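Long-range contact in putative methyl-accepting chemotaxis signal transduction protein (Campylobacter jejuni subsp. jejuni serotype O:2, PDB 4XMQ), which probably senses small-molecule chemical cues through its double Cache ligand-binding region and relays them to the chemotaxis signalling pathway: residues I68-R73 / S96-M101. Residues are numbered along the deposited sequence; the frame is centred on the assembly and turned at random.
Sequences ILKYYR and SNDAKM
K70, on helix 58-76, reaches the carbonyls of D98 and K100 in the loop between strands 90-94 and 103-105, and R73, one turn further on, meets the D98 carboxylate. The ammonium of K70 donates to both main-chain oxygens. K70 NZ lies 2.9 Å from D98 O, tilted 24° from the carbonyl plane, and 3.1 Å from K100 O, well above its plane. CG of K70 stands anti to the backbone N (chi1 -172°) and the chain beyond is extended, which carries NZ across to this pair of oxygens. M101, bent at chi2 and chi3, crosses the lysine at about a right angle and lays SD 3.8 Å from K70 CD. D98 is modelled in two conformers; in the one given, R73 NH2 forms a salt bridge to D98 OD1 at 2.8 Å, on its anti side and close to the guanidinium plane, and NH1 adds a weak bond. The two planar groups then stand 84° apart. A water accepts from R73 NH2 and donates weakly to the K100 O that also accepts from K70 NZ. Further out, R73 NE bonds S93 OG, and H74 NE2 bonds OD1 of this D98 conformer, while L69 packs on V81 and L91. The contact thus ties a surface loop of the six-stranded antiparallel sheet to the helix packed against it, consistent with the first, probably membrane-distal, module of a double Cache (dCache) sensor.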
ATOM      1  N   ILE B  68      -9.644  13.859  16.487  1.00 14.08           N
ATOM      2  CA  ILE B  68      -9.691  13.410  15.106  1.00 12.79           C
ATOM      3  C   ILE B  68      -8.288  13.250  14.505  1.00 12.55           C
ATOM      4  O   ILE B  68      -8.001  12.241  13.874  1.00 12.33           O
ATOM      5  CB  ILE B  68     -10.504  14.377  14.205  1.00 15.57           C
ATOM      6  CG1 ILE B  68     -11.843  14.650  14.887  1.00 16.46           C
ATOM      7  CG2 ILE B  68     -10.630  13.777  12.833  1.00 15.83           C
ATOM      8  CD1 ILE B  68     -12.790  15.580  14.108  1.00 21.71           C
ATOM      9  N   LEU B  69      -7.392  14.191  14.808  1.00 13.29           N
ATOM     10  CA  LEU B  69      -5.998  14.101  14.348  1.00 12.89           C
ATOM     11  C   LEU B  69      -5.336  12.808  14.908  1.00 12.90           C
ATOM     12  O   LEU B  69      -4.636  12.101  14.184  1.00 12.19           O
ATOM     13  CB  LEU B  69      -5.199  15.316  14.768  1.00 12.52           C
ATOM     14  CG  LEU B  69      -5.688  16.706  14.362  1.00 12.14           C
ATOM     15  CD1 LEU B  69      -4.657  17.777  14.739  1.00 15.44           C
ATOM     16  CD2 LEU B  69      -5.971  16.841  12.851  1.00 16.14           C
ATOM     17  N   LYS B  70      -5.572  12.534  16.206  1.00 11.75           N
ATOM     18  CA  LYS B  70      -4.965  11.424  16.848  1.00 12.90           C
ATOM     19  C   LYS B  70      -5.502  10.079  16.342  1.00 11.79           C
ATOM     20  O   LYS B  70      -4.749   9.165  16.033  1.00 11.39           O
ATOM     21  CB  LYS B  70      -5.168  11.526  18.357  1.00 15.92           C
ATOM     22  CG  LYS B  70      -4.390  10.494  19.168  1.00 17.82           C
ATOM     23  CD  LYS B  70      -4.451  10.838  20.648  1.00 24.17           C
ATOM     24  CE  LYS B  70      -3.349  10.114  21.412  1.00 31.38           C
ATOM     25  NZ  LYS B  70      -3.456  10.387  22.873  1.00 33.48           N
ATOM     26  N   TYR B  71      -6.846   9.958  16.221  1.00 13.02           N
ATOM     27  CA  TYR B  71      -7.416   8.734  15.660  1.00 13.11           C
ATOM     28  C   TYR B  71      -6.873   8.469  14.242  1.00 13.24           C
ATOM     29  O   TYR B  71      -6.506   7.364  13.886  1.00 12.82           O
ATOM     30  CB  TYR B  71      -8.966   8.830  15.654  1.00 15.04           C
ATOM     31  CG  TYR B  71      -9.590   8.773  17.034  1.00 17.95           C
ATOM     32  CD1 TYR B  71      -9.122   7.907  17.979  1.00 13.94           C
ATOM     33  CD2 TYR B  71     -10.607   9.648  17.397  1.00 19.07           C
ATOM     34  CE1 TYR B  71      -9.685   7.857  19.273  1.00 17.11           C
ATOM     35  CE2 TYR B  71     -11.191   9.601  18.654  1.00 19.55           C
ATOM     36  CZ  TYR B  71     -10.728   8.715  19.576  1.00 20.11           C
ATOM     37  OH  TYR B  71     -11.348   8.644  20.825  1.00 24.21           O
ATOM     38  N   TYR B  72      -6.862   9.508  13.412  1.00 13.04           N
ATOM     39  CA  TYR B  72      -6.345   9.383  12.074  1.00 12.04           C
ATOM     40  C   TYR B  72      -4.855   8.998  12.047  1.00 11.74           C
ATOM     41  O   TYR B  72      -4.437   8.132  11.287  1.00 12.13           O
ATOM     42  CB  TYR B  72      -6.593  10.641  11.263  1.00 12.27           C
ATOM     43  CG  TYR B  72      -7.906  10.576  10.420  1.00 12.42           C
ATOM     44  CD1 TYR B  72      -9.145  10.814  10.999  1.00 12.85           C
ATOM     45  CD2 TYR B  72      -7.843  10.413   9.037  1.00 14.56           C
ATOM     46  CE1 TYR B  72     -10.303  10.793  10.238  1.00 11.99           C
ATOM     47  CE2 TYR B  72      -9.012  10.397   8.269  1.00 13.11           C
ATOM     48  CZ  TYR B  72     -10.222  10.577   8.886  1.00 11.91           C
ATOM     49  OH  TYR B  72     -11.355  10.607   8.069  1.00 13.61           O
ATOM     50  N   ARG B  73      -4.075   9.657  12.912  1.00 12.20           N
ATOM     51  CA  ARG B  73      -2.651   9.344  12.997  1.00 11.86           C
ATOM     52  C   ARG B  73      -2.472   7.840  13.294  1.00 11.78           C
ATOM     53  O   ARG B  73      -1.677   7.163  12.686  1.00 12.45           O
ATOM     54  CB  ARG B  73      -1.938  10.149  14.060  1.00 11.16           C
ATOM     55  CG  ARG B  73      -0.485   9.754  14.200  1.00 11.10           C
ATOM     56  CD  ARG B  73       0.310  10.679  15.093  1.00 12.88           C
ATOM     57  NE  ARG B  73      -0.169  10.805  16.483  1.00 13.22           N
ATOM     58  CZ  ARG B  73       0.004   9.920  17.442  1.00 14.89           C
ATOM     59  NH1 ARG B  73       0.587   8.744  17.209  1.00 15.84           N
ATOM     60  NH2 ARG B  73      -0.525  10.148  18.629  1.00 15.74           N
ATOM     61  N   SER B  96       5.777  10.526  18.448  1.00 35.58           N
ATOM     62  CA  SER B  96       6.937  10.525  19.343  1.00 45.76           C
ATOM     63  C   SER B  96       6.487  10.695  20.774  1.00 44.96           C
ATOM     64  O   SER B  96       7.279  10.481  21.714  1.00 53.92           O
ATOM     65  CB  SER B  96       7.905  11.665  18.983  1.00 41.98           C
ATOM     66  OG  SER B  96       7.271  12.927  19.131  1.00 40.93           O
ATOM     67  N   ASN B  97       5.242  11.140  20.944  1.00 35.32           N
ATOM     68  CA  ASN B  97       4.639  11.039  22.263  1.00 46.06           C
ATOM     69  C   ASN B  97       3.133  10.858  22.237  1.00 44.19           C
ATOM     70  O   ASN B  97       2.356  11.831  22.147  1.00 50.13           O
ATOM     71  CB  ASN B  97       5.017  12.207  23.154  1.00 59.85           C
ATOM     72  CG  ASN B  97       4.572  11.985  24.586  1.00 74.98           C
ATOM     73  OD1 ASN B  97       3.447  12.330  24.945  1.00 89.09           O
ATOM     74  ND2 ASN B  97       5.438  11.365  25.403  1.00 94.58           N
ATOM     75  N   ASP B  98       2.731   9.608  22.365  0.51 45.65           N
ATOM     76  CA  ASP B  98       1.356   9.196  22.107  0.51 41.64           C
ATOM     77  C   ASP B  98       0.400   9.275  23.326  0.51 49.23           C
ATOM     78  O   ASP B  98      -0.821   9.257  23.161  0.51 52.10           O
ATOM     79  CB  ASP B  98       1.388   7.772  21.565  0.51 29.58           C
ATOM     80  CG  ASP B  98       0.031   7.292  21.168  0.51 28.42           C
ATOM     81  OD1 ASP B  98      -0.444   7.748  20.122  0.51 25.97           O
ATOM     82  OD2 ASP B  98      -0.571   6.512  21.902  0.51 29.74           O
ATOM     83  N   ALA B  99       0.944   9.372  24.535  1.00 54.18           N
ATOM     84  CA  ALA B  99       0.112   9.339  25.760  1.00 63.08           C
ATOM     85  C   ALA B  99      -0.836  10.546  25.930  1.00 65.20           C
ATOM     86  O   ALA B  99      -1.987  10.387  26.347  1.00 80.27           O
ATOM     87  CB  ALA B  99       0.990   9.167  27.002  1.00 60.11           C
ATOM     88  N   LYS B 100      -0.365  11.743  25.597  1.00 52.68           N
ATOM     89  CA  LYS B 100      -1.167  12.940  25.812  1.00 53.00           C
ATOM     90  C   LYS B 100      -1.904  13.350  24.540  1.00 51.59           C
ATOM     91  O   LYS B 100      -1.642  12.852  23.420  1.00 41.59           O
ATOM     92  CB  LYS B 100      -0.383  14.123  26.413  1.00 61.98           C
ATOM     93  CG  LYS B 100       1.124  14.122  26.233  1.00 63.59           C
ATOM     94  CD  LYS B 100       1.796  14.842  27.400  1.00 79.11           C
ATOM     95  CE  LYS B 100       3.312  14.692  27.390  1.00 86.13           C
ATOM     96  NZ  LYS B 100       3.783  13.277  27.463  1.00 88.33           N
ATOM     97  N   MET B 101      -2.865  14.242  24.745  1.00 34.42           N
ATOM     98  CA  MET B 101      -3.712  14.707  23.653  1.00 28.37           C
ATOM     99  C   MET B 101      -3.009  15.804  22.917  1.00 26.40           C
ATOM    100  O   MET B 101      -2.146  16.505  23.503  1.00 26.74           O
ATOM    101  CB  MET B 101      -5.054  15.213  24.164  1.00 28.21           C
ATOM    102  CG  MET B 101      -5.966  14.102  24.685  1.00 31.16           C
ATOM    103  SD  MET B 101      -6.126  12.675  23.586  1.00 30.57           S
ATOM    104  CE  MET B 101      -7.295  13.296  22.367  1.00 29.21           C
TER
HETATM  105  O   HOH W   1      -1.486  12.833  19.971  1.00 15.73           O